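Local atomic coordinates of trichothecene 15-O-acetyltransferase TRI3 (Fusarium sporotrichioides, PDB entry 3FOT), a protein that transfers an acetyl group to the 15-hydroxyl of trichothecene intermediates such as 15-deacetylcalonectrin, a step in fungal mycotoxin biosynthesis. Residues Thr57-Ile62 against Leu460-Ile465; Val205-Gly210 against Lys451-Gly456; Arg342-Glu347 against Cys357-Val362; Ala361-Glu366 against Arg391-Ser396. All blocks are in the same frame, centred on the assembly; numbering follows the deposited sequence.

How the interactions relate
The four contacts fall into two pairs in different parts of the fold. Interactions 1 and 2, with centres about 16 Å apart, belong to one mixed sheet: strands 53-61 and 457-469 meet in the first, while the second places the end of the adjoining strand 449-452 against the turn after helix 191-205. Interactions 3 and 4, about 18 Å apart, both use strand 358-365 and share Ala361 and Val362. Centres of interactions 1 and 3 lie about 31 Å apart, those of 2 and 4 about 47 Å. Along the chain, interaction 1 brings together the most distant residues and brackets the other three, so late strands complete a sheet begun near the N-terminus.

Interaction 1: Thr57-Ile62 against Leu460-Ile465; sequences TSLRNI and LSVESI
Backbone pairing comes first: Ser58 and Arg60 each exchange amide and carbonyl with the antiparallel strand opposite. Arg60 N binds Ser461 O at 2.9 Å, and Ser461 N returns a bond to Arg60 O. The ladder is interrupted beside Ser58, whose carbonyl faces two successive residues. Glu463 N reaches Ser58 O at 2.9 Å, nearly in line with the C=O bond, whereas the bond from Ser464 N to that oxygen is weak; Ser58 N in turn donates to Ser464 O.

The charged pair lies on the face that carries Ser58 and Ser461. Arg60 holds Glu463 side-on, NE to OE2 at 2.8 Å and NH2 to OE1 at 2.8 Å. The two planes are turned 61° apart, with NE coming from above the carboxylate. A bend at chi3 (-48°) turns the guanidinium so that its NE edge meets the carboxylate. Asp175 O takes NH1, and a water joins Glu463 OE1 to Ser58 OG, which also bonds Glu179.

Branched aliphatic residues suit the buried face. Leu59 and Val462 lie side by side pointing the same way, CD2 to CG2 at 3.6 Å. Leu59 crosses Leu460 at about a right angle, CD1 to CD1 at 4.1 Å. Phe202 of helix 191-205 covers Val462.

Glu463 and Ser464, both opposite Ser58, make a classic beta bulge, here between neighbouring strands 53-61 and 457-469. Late strands added beside strand 53-61 extend a sheet built from the first half of the chain, consistent with the CoA-dependent acyltransferase fold of the BAHD superfamily.

Interaction 2: Val205-Gly210 against Lys451-Gly456; sequences VGSYIG and KQTATG
Gly206 O is gripped by the amide of Thr453 at 3.0 Å and by a water at 2.9 Å. The N-H of Thr453 aims almost perfectly at the oxygen (179°), although it arrives from above the carbonyl plane. The water passes the link on to Ala454 N, so the consecutive amides of Thr453 and Ala454 are tied, one directly and one through solvent, to a single carbonyl.

Glycine suits position 206 because the backbones come very close: its CA is 3.0 Å from Lys451 O, and the space a side chain would need is taken by that oxygen and Thr453 OG1. A second water connects Thr453 OG1 to Ser207 OG, at 2.7 Å from each, small hydroxyl side chains suiting a solvated margin.

Gln452 extends its side chain to the carbonyl of Ile209. With CG opposite the backbone N (chi1 -178°) and an extended chain beyond, NE2 makes a weak bond to Ile209 O at 3.3 Å. The backbone oxygen of Gln452 accepts from both Thr455 N and Gly456 N, which folds the chain back on itself from Gln452 to Gly456. Ile209 CD1 touches the backbone of the strand, 3.8 Å from Lys451 O; the apolar neighbours of its side chain are Met77, Ile450 and Val459.

Val205 to Tyr208 form a type I turn, and the Gly206 carbonyl within it meets Thr453. One straight backbone bond, one weak amide bond and two bridging waters imply a partly hydrated junction, shaped by backbone fit more than by side-chain interlocking.

Interaction 3: Arg342-Glu347 against Cys357-Val362; sequences RRWLRE and CQTAAV
Packing between Cys357 and the pair Arg342 and Leu345 makes up most of this contact. With SG opposite the backbone N (chi1 -175°), the small thiol fits close to the 3-10 turn: SG lies 3.7 Å from Arg342 N and 3.8 Å from Leu345 CD1. A smaller, looser touch brings the Trp344 ring and the Thr359 methyl together, CZ3 to CG2 at 4.5 Å, the methyl meeting the ring obliquely. The indole NE1 and the threonine hydroxyl are held by Asn403 O and Leu406 O.

The flat cationic group of Arg342 lies over Cys357, whose CB sits against one face of the guanidinium near its rim, 3.8 Å from NH1. The chain is extended from CG to NE, which lays the guanidinium over Cys357 CB and lets NH1 form salt bridges with Asp340 and Asp190, while NH2 bonds Phe353 O. Asp190 OD2 also accepts from Cys357 N and Gln358 NE2, so it ties both segments together. By sequence it is the aspartate of the HXXXD motif of BAHD enzymes, where this residue typically has a structural role.

Within the fold, residues 342-347 follow strand 333-340, and the chain returns as strand 358-365, antiparallel to it. Helix 406-423 flanks the pair; Trp344 packs on Leu406 and Gln407, and Ala360 touches His414, which binds 15-deacetylcalonectrin.

Interaction 4: Ala361-Glu366 against Arg391-Ser396; sequences AVVRIE and RNIKKS
Ser396 points its side chain from the helix at the backbone of strand 358-365, and its OG accepts a bond from Arg364 N at 2.9 Å (157°). The hydroxyl sits beside its own backbone N (chi1 -66°), from where it also donates to Asn392 O at 2.9 Å. That carbonyl is met from opposite faces by Ser396 N and OG. Serine is short enough to serve both elements at such close range, its CB 3.6 Å from Val362 O.

Helix segment 391-396 runs roughly antiparallel to strand segment 361-365, the segment axes approaching to 6.9 Å at 150°, and packs on the antiparallel pair 333-340 and 358-365, a helix-on-sheet contact of the acyltransferase fold. Ile393 meets Val363 and Ile365 at an oblique angle: its CG1 is 4.1 Å from Val363 CG1 and 3.8 Å from Ile365 CD1. Beta-branched residues fill this buried layer well, and helix 306-321 continues it beyond Ile393. Ile365 also lies across Asn392, CG1 to CB at 3.9 Å, while the Asn392 amide turns to Ser388 O. Near the surface, Arg364 NH2 forms a salt bridge with Glu366 OE1 two residues on, approaching from above the carboxylate plane.

Interaction 1: Thr57-Ile62 against Leu460-Ile465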
loop_
_atom_site.group_PDB
_atom_site.type_symbol
_atom_site.label_atom_id
_atom_site.label_comp_id
_atom_site.label_asym_id
_atom_site.label_seq_id
_atom_site.Cartn_x
_atom_site.Cartn_y
_atom_site.Cartn_z
ATOM N N THR A 57 -12.433 -0.236 5.046
ATOM C CA THR A 57 -12.777 -1.351 5.926
ATOM C C THR A 57 -14.300 -1.341 6.087
ATOM O O THR A 57 -14.897 -0.290 6.277
ATOM C CB THR A 57 -12.030 -1.326 7.295
ATOM O OG1 THR A 57 -12.385 -0.153 8.045
ATOM C CG2 THR A 57 -10.486 -1.376 7.120
ATOM N N SER A 58 -14.939 -2.490 5.962
ATOM C CA SER A 58 -16.359 -2.583 6.234
ATOM C C SER A 58 -16.498 -3.360 7.526
ATOM O O SER A 58 -15.988 -4.471 7.629
ATOM C CB SER A 58 -17.077 -3.344 5.118
ATOM O OG SER A 58 -18.462 -3.192 5.240
ATOM N N LEU A 59 -17.195 -2.775 8.487
ATOM C CA LEU A 59 -17.323 -3.368 9.809
ATOM C C LEU A 59 -18.800 -3.663 10.052
ATOM O O LEU A 59 -19.689 -3.050 9.437
ATOM C CB LEU A 59 -16.801 -2.418 10.886
ATOM C CG LEU A 59 -15.433 -1.726 10.738
ATOM C CD1 LEU A 59 -15.192 -0.852 11.964
ATOM C CD2 LEU A 59 -14.305 -2.707 10.585
ATOM N N ARG A 60 -19.063 -4.613 10.932
ATOM C CA ARG A 60 -20.440 -4.907 11.323
ATOM C C ARG A 60 -20.562 -4.767 12.841
ATOM O O ARG A 60 -19.710 -5.240 13.585
ATOM C CB ARG A 60 -20.831 -6.313 10.889
ATOM C CG ARG A 60 -22.285 -6.634 11.170
ATOM C CD ARG A 60 -22.789 -7.903 10.459
ATOM N NE ARG A 60 -22.452 -7.964 9.028
ATOM C CZ ARG A 60 -23.145 -7.402 8.035
ATOM N NH1 ARG A 60 -24.254 -6.709 8.269
ATOM N NH2 ARG A 60 -22.730 -7.549 6.780
ATOM N N ASN A 61 -21.642 -4.139 13.291
ATOM C CA ASN A 61 -21.929 -4.028 14.696
ATOM C C ASN A 61 -22.342 -5.394 15.256
ATOM O O ASN A 61 -23.452 -5.880 14.979
ATOM C CB ASN A 61 -23.025 -2.989 14.953
ATOM C CG ASN A 61 -23.390 -2.897 16.432
ATOM O OD1 ASN A 61 -22.727 -3.510 17.273
ATOM N ND2 ASN A 61 -24.401 -2.092 16.756
ATOM N N ILE A 62 -21.439 -6.032 15.991
ATOM C CA ILE A 62 -21.751 -7.329 16.607
ATOM C C ILE A 62 -21.739 -7.240 18.125
ATOM O O ILE A 62 -21.669 -8.249 18.835
ATOM C CB ILE A 62 -20.827 -8.468 16.123
ATOM C CG1 ILE A 62 -19.344 -8.145 16.389
ATOM C CG2 ILE A 62 -21.103 -8.767 14.658
ATOM C CD1 ILE A 62 -18.455 -9.401 16.436
ATOM N N LEU A 460 -17.075 -4.677 17.085
ATOM C CA LEU A 460 -17.209 -4.521 15.625
ATOM C C LEU A 460 -16.428 -5.611 14.922
ATOM O O LEU A 460 -15.277 -5.855 15.247
ATOM C CB LEU A 460 -16.739 -3.127 15.167
ATOM C CG LEU A 460 -17.673 -1.989 15.616
ATOM C CD1 LEU A 460 -16.886 -0.663 15.663
ATOM C CD2 LEU A 460 -18.834 -1.858 14.685
ATOM N N SER A 461 -17.075 -6.291 13.985
ATOM C CA SER A 461 -16.399 -7.330 13.203
ATOM C C SER A 461 -15.794 -6.675 11.980
ATOM O O SER A 461 -16.483 -5.889 11.298
ATOM C CB SER A 461 -17.410 -8.372 12.730
ATOM O OG SER A 461 -16.697 -9.409 12.061
ATOM N N VAL A 462 -14.519 -6.944 11.713
ATOM C CA VAL A 462 -13.891 -6.376 10.512
ATOM C C VAL A 462 -14.140 -7.361 9.380
ATOM O O VAL A 462 -13.464 -8.399 9.302
ATOM C CB VAL A 462 -12.370 -6.092 10.693
ATOM C CG1 VAL A 462 -11.802 -5.402 9.451
ATOM C CG2 VAL A 462 -12.104 -5.221 11.945
ATOM N N GLU A 463 -15.103 -7.033 8.520
ATOM C CA GLU A 463 -15.610 -8.006 7.519
ATOM C C GLU A 463 -14.788 -8.029 6.252
ATOM O O GLU A 463 -14.490 -9.104 5.718
ATOM C CB GLU A 463 -17.070 -7.740 7.172
ATOM C CG GLU A 463 -17.956 -7.873 8.389
ATOM C CD GLU A 463 -19.360 -8.286 8.052
ATOM O OE1 GLU A 463 -19.911 -7.793 7.045
ATOM O OE2 GLU A 463 -19.905 -9.109 8.813
ATOM N N SER A 464 -14.424 -6.836 5.775
ATOM C CA SER A 464 -13.715 -6.751 4.494
ATOM C C SER A 464 -12.712 -5.615 4.537
ATOM O O SER A 464 -12.910 -4.597 5.224
ATOM C CB SER A 464 -14.698 -6.562 3.328
ATOM O OG SER A 464 -15.318 -5.303 3.407
ATOM N N ILE A 465 -11.620 -5.813 3.809
ATOM C CA ILE A 465 -10.554 -4.835 3.726
ATOM C C ILE A 465 -10.196 -4.687 2.262
ATOM O O ILE A 465 -9.897 -5.672 1.585
ATOM C CB ILE A 465 -9.298 -5.235 4.553
ATOM C CG1 ILE A 465 -9.656 -5.472 6.033
ATOM C CG2 ILE A 465 -8.168 -4.188 4.382
ATOM C CD1 ILE A 465 -8.485 -5.991 6.895
HETATM O O HOH W 1 -19.860 -5.913 5.055
#

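Interaction 2: Val205-Gly210 against Lys451-Gly456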
loop_
_atom_site.group_PDB
_atom_site.type_symbol
_atom_site.label_atom_id
_atom_site.label_comp_id
_atom_site.label_asym_id
_atom_site.label_seq_id
_atom_site.Cartn_x
_atom_site.Cartn_y
_atom_site.Cartn_z
ATOM N N VAL A 205 -8.641 1.715 20.095
ATOM C CA VAL A 205 -10.005 2.234 20.296
ATOM C C VAL A 205 -10.773 1.370 21.327
ATOM O O VAL A 205 -11.707 1.857 21.987
ATOM C CB VAL A 205 -10.743 2.397 18.944
ATOM C CG1 VAL A 205 -11.185 1.019 18.444
ATOM C CG2 VAL A 205 -11.926 3.377 19.084
ATOM N N GLY A 206 -10.347 0.109 21.484
ATOM C CA GLY A 206 -10.977 -0.830 22.434
ATOM C C GLY A 206 -10.921 -0.363 23.882
ATOM O O GLY A 206 -11.715 -0.815 24.723
ATOM N N SER A 207 -9.957 0.510 24.178
ATOM C CA SER A 207 -9.784 1.074 25.519
ATOM C C SER A 207 -10.875 2.078 25.878
ATOM O O SER A 207 -11.012 2.433 27.040
ATOM C CB SER A 207 -8.414 1.752 25.640
ATOM O OG SER A 207 -7.386 0.792 25.548
ATOM N N TYR A 208 -11.660 2.519 24.889
ATOM C CA TYR A 208 -12.568 3.657 25.079
ATOM C C TYR A 208 -14.022 3.315 24.843
ATOM O O TYR A 208 -14.897 4.166 25.008
ATOM C CB TYR A 208 -12.155 4.831 24.171
ATOM C CG TYR A 208 -10.755 5.270 24.454
ATOM C CD1 TYR A 208 -10.454 5.942 25.633
ATOM C CD2 TYR A 208 -9.697 4.947 23.580
ATOM C CE1 TYR A 208 -9.164 6.334 25.929
ATOM C CE2 TYR A 208 -8.400 5.315 23.878
ATOM C CZ TYR A 208 -8.137 6.013 25.060
ATOM O OH TYR A 208 -6.853 6.402 25.387
ATOM N N ILE A 209 -14.286 2.083 24.441
ATOM C CA ILE A 209 -15.665 1.635 24.299
ATOM C C ILE A 209 -16.233 1.370 25.694
ATOM O O ILE A 209 -15.656 0.598 26.471
ATOM C CB ILE A 209 -15.784 0.351 23.457
ATOM C CG1 ILE A 209 -15.185 0.571 22.067
ATOM C CG2 ILE A 209 -17.284 -0.057 23.348
ATOM C CD1 ILE A 209 -14.923 -0.730 21.314
ATOM N N GLY A 210 -17.340 2.025 26.023
ATOM C CA GLY A 210 -18.104 1.701 27.234
ATOM C C GLY A 210 -17.556 2.289 28.524
ATOM O O GLY A 210 -17.792 1.733 29.611
ATOM N N LYS A 451 -12.595 -5.026 19.909
ATOM C CA LYS A 451 -13.127 -5.520 21.192
ATOM C C LYS A 451 -13.165 -4.397 22.213
ATOM O O LYS A 451 -12.382 -3.452 22.126
ATOM C CB LYS A 451 -12.230 -6.631 21.754
ATOM C CG LYS A 451 -12.272 -7.899 20.931
ATOM C CD LYS A 451 -11.228 -8.878 21.396
ATOM C CE LYS A 451 -11.292 -10.124 20.529
ATOM N NZ LYS A 451 -12.198 -11.092 21.171
ATOM N N GLN A 452 -14.078 -4.508 23.180
ATOM C CA GLN A 452 -13.997 -3.724 24.423
ATOM C C GLN A 452 -12.920 -4.402 25.270
ATOM O O GLN A 452 -13.087 -5.542 25.719
ATOM C CB GLN A 452 -15.333 -3.750 25.168
ATOM C CG GLN A 452 -15.333 -2.915 26.429
ATOM C CD GLN A 452 -16.629 -3.007 27.201
ATOM O OE1 GLN A 452 -17.415 -3.939 27.021
ATOM N NE2 GLN A 452 -16.837 -2.065 28.103
ATOM N N THR A 453 -11.798 -3.714 25.435
ATOM C CA THR A 453 -10.595 -4.327 25.967
ATOM C C THR A 453 -10.812 -4.866 27.386
ATOM O O THR A 453 -10.340 -5.967 27.711
ATOM C CB THR A 453 -9.421 -3.353 25.907
ATOM O OG1 THR A 453 -9.265 -2.920 24.548
ATOM C CG2 THR A 453 -8.131 -4.020 26.346
ATOM N N ALA A 454 -11.537 -4.099 28.198
ATOM C CA ALA A 454 -11.799 -4.471 29.606
ATOM C C ALA A 454 -12.582 -5.772 29.754
ATOM O O ALA A 454 -12.431 -6.502 30.750
ATOM C CB ALA A 454 -12.505 -3.346 30.316
ATOM N N THR A 455 -13.436 -6.074 28.779
ATOM C CA THR A 455 -14.311 -7.233 28.907
ATOM C C THR A 455 -13.949 -8.343 27.943
ATOM O O THR A 455 -14.407 -9.460 28.107
ATOM C CB THR A 455 -15.792 -6.851 28.664
ATOM O OG1 THR A 455 -15.941 -6.383 27.312
ATOM C CG2 THR A 455 -16.236 -5.761 29.627
ATOM N N GLY A 456 -13.165 -8.037 26.910
ATOM C CA GLY A 456 -12.928 -9.009 25.852
ATOM C C GLY A 456 -14.086 -9.207 24.873
ATOM O O GLY A 456 -13.992 -10.033 23.971
HETATM O O HOH W 2 -12.005 -1.279 27.578
HETATM O O HOH W 3 -7.173 -1.313 23.884
#

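Interaction 3: Arg342-Glu347 against Cys357-Val362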
loop_
_atom_site.group_PDB
_atom_site.type_symbol
_atom_site.label_atom_id
_atom_site.label_comp_id
_atom_site.label_asym_id
_atom_site.label_seq_id
_atom_site.Cartn_x
_atom_site.Cartn_y
_atom_site.Cartn_z
ATOM N N ARG A 342 11.847 -4.835 4.848
ATOM C CA ARG A 342 12.036 -4.943 6.290
ATOM C C ARG A 342 13.018 -6.022 6.741
ATOM O O ARG A 342 13.671 -5.851 7.767
ATOM C CB ARG A 342 10.691 -5.114 6.984
ATOM C CG ARG A 342 9.987 -3.788 7.131
ATOM C CD ARG A 342 8.502 -3.987 7.483
ATOM N NE ARG A 342 7.846 -2.686 7.630
ATOM C CZ ARG A 342 7.447 -1.920 6.611
ATOM N NH1 ARG A 342 7.621 -2.311 5.351
ATOM N NH2 ARG A 342 6.845 -0.768 6.856
ATOM N N ARG A 343 13.131 -7.100 5.973
ATOM C CA ARG A 343 14.065 -8.185 6.312
ATOM C C ARG A 343 15.543 -7.747 6.285
ATOM O O ARG A 343 16.407 -8.428 6.868
ATOM C CB ARG A 343 13.848 -9.381 5.389
ATOM C CG ARG A 343 12.604 -10.183 5.720
ATOM C CD ARG A 343 12.302 -11.181 4.592
ATOM N N TRP A 344 15.820 -6.619 5.629
ATOM C CA TRP A 344 17.178 -6.075 5.551
ATOM C C TRP A 344 17.514 -5.123 6.713
ATOM O O TRP A 344 18.638 -4.619 6.829
ATOM C CB TRP A 344 17.372 -5.388 4.205
ATOM C CG TRP A 344 17.550 -6.362 3.084
ATOM C CD1 TRP A 344 18.744 -6.847 2.600
ATOM C CD2 TRP A 344 16.520 -6.988 2.303
ATOM N NE1 TRP A 344 18.512 -7.716 1.567
ATOM C CE2 TRP A 344 17.157 -7.833 1.370
ATOM C CE3 TRP A 344 15.117 -6.912 2.300
ATOM C CZ2 TRP A 344 16.445 -8.591 0.431
ATOM C CZ3 TRP A 344 14.407 -7.674 1.376
ATOM C CH2 TRP A 344 15.077 -8.510 0.451
ATOM N N LEU A 345 16.525 -4.874 7.573
ATOM C CA LEU A 345 16.728 -4.056 8.759
ATOM C C LEU A 345 17.148 -4.926 9.947
ATOM O O LEU A 345 16.854 -6.110 9.985
ATOM C CB LEU A 345 15.430 -3.310 9.123
ATOM C CG LEU A 345 14.794 -2.428 8.052
ATOM C CD1 LEU A 345 13.509 -1.799 8.632
ATOM C CD2 LEU A 345 15.700 -1.341 7.544
ATOM N N ARG A 346 17.805 -4.319 10.924
ATOM C CA ARG A 346 18.201 -5.049 12.122
ATOM C C ARG A 346 16.951 -5.570 12.816
ATOM O O ARG A 346 15.907 -4.903 12.820
ATOM C CB ARG A 346 19.035 -4.160 13.031
ATOM C CG ARG A 346 20.341 -3.756 12.356
ATOM C CD ARG A 346 21.333 -3.171 13.326
ATOM N NE ARG A 346 20.863 -1.893 13.859
ATOM C CZ ARG A 346 21.014 -0.723 13.247
ATOM N NH1 ARG A 346 21.619 -0.660 12.067
ATOM N NH2 ARG A 346 20.563 0.390 13.830
ATOM N N GLU A 347 17.067 -6.777 13.364
ATOM C CA GLU A 347 15.943 -7.514 13.962
ATOM C C GLU A 347 15.092 -6.708 14.958
ATOM O O GLU A 347 13.863 -6.873 15.010
ATOM C CB GLU A 347 16.465 -8.800 14.624
ATOM C CG GLU A 347 15.380 -9.731 15.173
ATOM N N CYS A 357 9.475 1.335 3.663
ATOM C CA CYS A 357 10.650 0.474 3.687
ATOM C C CYS A 357 10.504 -0.492 2.523
ATOM O O CYS A 357 10.030 -1.614 2.681
ATOM C CB CYS A 357 10.813 -0.259 5.026
ATOM S SG CYS A 357 12.401 -1.190 5.017
ATOM N N GLN A 358 10.866 0.003 1.344
ATOM C CA GLN A 358 10.649 -0.719 0.094
ATOM C C GLN A 358 11.929 -0.834 -0.689
ATOM O O GLN A 358 12.806 0.026 -0.604
ATOM C CB GLN A 358 9.615 -0.005 -0.780
ATOM C CG GLN A 358 8.225 0.056 -0.113
ATOM C CD GLN A 358 7.513 -1.271 -0.212
ATOM O OE1 GLN A 358 7.342 -1.797 -1.321
ATOM N NE2 GLN A 358 7.089 -1.830 0.937
ATOM N N THR A 359 12.024 -1.916 -1.449
ATOM C CA THR A 359 13.116 -2.020 -2.401
ATOM C C THR A 359 12.580 -2.613 -3.684
ATOM O O THR A 359 11.361 -2.571 -3.915
ATOM C CB THR A 359 14.371 -2.735 -1.802
ATOM O OG1 THR A 359 15.427 -2.714 -2.769
ATOM C CG2 THR A 359 14.089 -4.137 -1.381
ATOM N N ALA A 360 13.477 -3.142 -4.526
ATOM C CA ALA A 360 13.178 -3.377 -5.931
ATOM C C ALA A 360 13.722 -4.746 -6.345
ATOM O O ALA A 360 14.692 -5.236 -5.762
ATOM C CB ALA A 360 13.821 -2.290 -6.769
ATOM N N ALA A 361 13.055 -5.376 -7.315
ATOM C CA ALA A 361 13.547 -6.594 -7.973
ATOM C C ALA A 361 13.079 -6.534 -9.418
ATOM O O ALA A 361 12.226 -5.718 -9.759
ATOM C CB ALA A 361 12.999 -7.873 -7.290
ATOM N N VAL A 362 13.634 -7.380 -10.281
ATOM C CA VAL A 362 13.191 -7.389 -11.663
ATOM C C VAL A 362 12.727 -8.802 -11.984
ATOM O O VAL A 362 13.508 -9.758 -11.923
ATOM C CB VAL A 362 14.289 -6.925 -12.671
ATOM C CG1 VAL A 362 13.752 -6.947 -14.083
ATOM C CG2 VAL A 362 14.787 -5.522 -12.333
#

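Interaction 4: Ala361-Glu366 against Arg391-Ser396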
loop_
_atom_site.group_PDB
_atom_site.type_symbol
_atom_site.label_atom_id
_atom_site.label_comp_id
_atom_site.label_asym_id
_atom_site.label_seq_id
_atom_site.Cartn_x
_atom_site.Cartn_y
_atom_site.Cartn_z
ATOM N N ALA A 361 13.055 -5.376 -7.315
ATOM C CA ALA A 361 13.547 -6.594 -7.973
ATOM C C ALA A 361 13.079 -6.534 -9.418
ATOM O O ALA A 361 12.226 -5.718 -9.759
ATOM C CB ALA A 361 12.999 -7.873 -7.290
ATOM N N VAL A 362 13.634 -7.380 -10.281
ATOM C CA VAL A 362 13.191 -7.389 -11.663
ATOM C C VAL A 362 12.727 -8.802 -11.984
ATOM O O VAL A 362 13.508 -9.758 -11.923
ATOM C CB VAL A 362 14.289 -6.925 -12.671
ATOM C CG1 VAL A 362 13.752 -6.947 -14.083
ATOM C CG2 VAL A 362 14.787 -5.522 -12.333
ATOM N N VAL A 363 11.436 -8.927 -12.259
ATOM C CA VAL A 363 10.867 -10.181 -12.759
ATOM C C VAL A 363 11.178 -10.310 -14.258
ATOM O O VAL A 363 10.969 -9.372 -15.020
ATOM C CB VAL A 363 9.342 -10.199 -12.522
ATOM C CG1 VAL A 363 8.667 -11.421 -13.185
ATOM C CG2 VAL A 363 9.072 -10.182 -11.044
ATOM N N ARG A 364 11.648 -11.488 -14.665
ATOM C CA ARG A 364 11.967 -11.769 -16.053
ATOM C C ARG A 364 11.399 -13.103 -16.468
ATOM O O ARG A 364 11.611 -14.110 -15.786
ATOM C CB ARG A 364 13.482 -11.793 -16.262
ATOM C CG ARG A 364 14.171 -10.478 -16.069
ATOM C CD ARG A 364 15.685 -10.648 -16.255
ATOM N NE ARG A 364 15.997 -11.579 -17.348
ATOM C CZ ARG A 364 16.235 -11.232 -18.610
ATOM N NH1 ARG A 364 16.217 -9.955 -18.983
ATOM N NH2 ARG A 364 16.497 -12.173 -19.509
ATOM N N ILE A 365 10.658 -13.108 -17.573
ATOM C CA ILE A 365 10.157 -14.365 -18.131
ATOM C C ILE A 365 10.506 -14.358 -19.625
ATOM O O ILE A 365 10.043 -13.495 -20.362
ATOM C CB ILE A 365 8.625 -14.556 -17.936
ATOM C CG1 ILE A 365 8.229 -14.468 -16.442
ATOM C CG2 ILE A 365 8.164 -15.886 -18.595
ATOM C CD1 ILE A 365 6.765 -14.163 -16.197
ATOM N N GLU A 366 11.365 -15.295 -20.035
ATOM C CA GLU A 366 11.721 -15.459 -21.439
ATOM C C GLU A 366 10.874 -16.576 -22.030
ATOM O O GLU A 366 10.114 -17.240 -21.313
ATOM C CB GLU A 366 13.206 -15.818 -21.602
ATOM C CG GLU A 366 14.209 -14.922 -20.878
ATOM C CD GLU A 366 15.613 -15.512 -20.931
ATOM O OE1 GLU A 366 16.400 -15.258 -20.006
ATOM O OE2 GLU A 366 15.926 -16.244 -21.905
ATOM N N ARG A 391 7.970 -20.688 -12.046
ATOM C CA ARG A 391 9.372 -21.041 -11.803
ATOM C C ARG A 391 10.324 -19.937 -12.282
ATOM O O ARG A 391 11.299 -19.637 -11.593
ATOM C CB ARG A 391 9.719 -22.391 -12.445
ATOM C CG ARG A 391 8.895 -23.556 -11.899
ATOM C CD ARG A 391 9.444 -24.943 -12.307
ATOM N NE ARG A 391 8.558 -26.029 -11.853
ATOM C CZ ARG A 391 8.485 -26.465 -10.595
ATOM N NH1 ARG A 391 9.247 -25.926 -9.646
ATOM N NH2 ARG A 391 7.648 -27.446 -10.277
ATOM N N ASN A 392 10.013 -19.334 -13.435
ATOM C CA ASN A 392 10.709 -18.144 -13.967
ATOM C C ASN A 392 10.605 -16.960 -12.989
ATOM O O ASN A 392 11.594 -16.278 -12.693
ATOM C CB ASN A 392 10.115 -17.698 -15.315
ATOM C CG ASN A 392 10.672 -18.457 -16.529
ATOM O OD1 ASN A 392 11.602 -17.999 -17.172
ATOM N ND2 ASN A 392 10.068 -19.588 -16.867
ATOM N N ILE A 393 9.396 -16.707 -12.496
ATOM C CA ILE A 393 9.164 -15.635 -11.525
ATOM C C ILE A 393 9.972 -15.834 -10.238
ATOM O O ILE A 393 10.682 -14.924 -9.791
ATOM C CB ILE A 393 7.652 -15.482 -11.218
ATOM C CG1 ILE A 393 6.917 -15.025 -12.471
ATOM C CG2 ILE A 393 7.383 -14.465 -10.038
ATOM C CD1 ILE A 393 5.456 -15.487 -12.518
ATOM N N LYS A 394 9.875 -17.019 -9.647
ATOM C CA LYS A 394 10.572 -17.272 -8.391
ATOM C C LYS A 394 12.081 -17.175 -8.577
ATOM O O LYS A 394 12.760 -16.582 -7.741
ATOM C CB LYS A 394 10.175 -18.626 -7.817
ATOM C CG LYS A 394 10.924 -19.013 -6.543
ATOM C CD LYS A 394 10.393 -20.311 -5.990
ATOM C CE LYS A 394 11.051 -20.673 -4.665
ATOM N NZ LYS A 394 10.931 -19.568 -3.654
ATOM N N LYS A 395 12.588 -17.730 -9.681
ATOM C CA LYS A 395 14.016 -17.678 -10.009
ATOM C C LYS A 395 14.497 -16.229 -10.150
ATOM O O LYS A 395 15.556 -15.883 -9.609
ATOM C CB LYS A 395 14.317 -18.518 -11.262
ATOM C CG LYS A 395 15.700 -18.292 -11.882
ATOM N N SER A 396 13.720 -15.395 -10.851
ATOM C CA SER A 396 13.972 -13.953 -10.962
ATOM C C SER A 396 14.112 -13.283 -9.608
ATOM O O SER A 396 15.074 -12.543 -9.365
ATOM C CB SER A 396 12.821 -13.242 -11.701
ATOM O OG SER A 396 12.727 -13.624 -13.037
#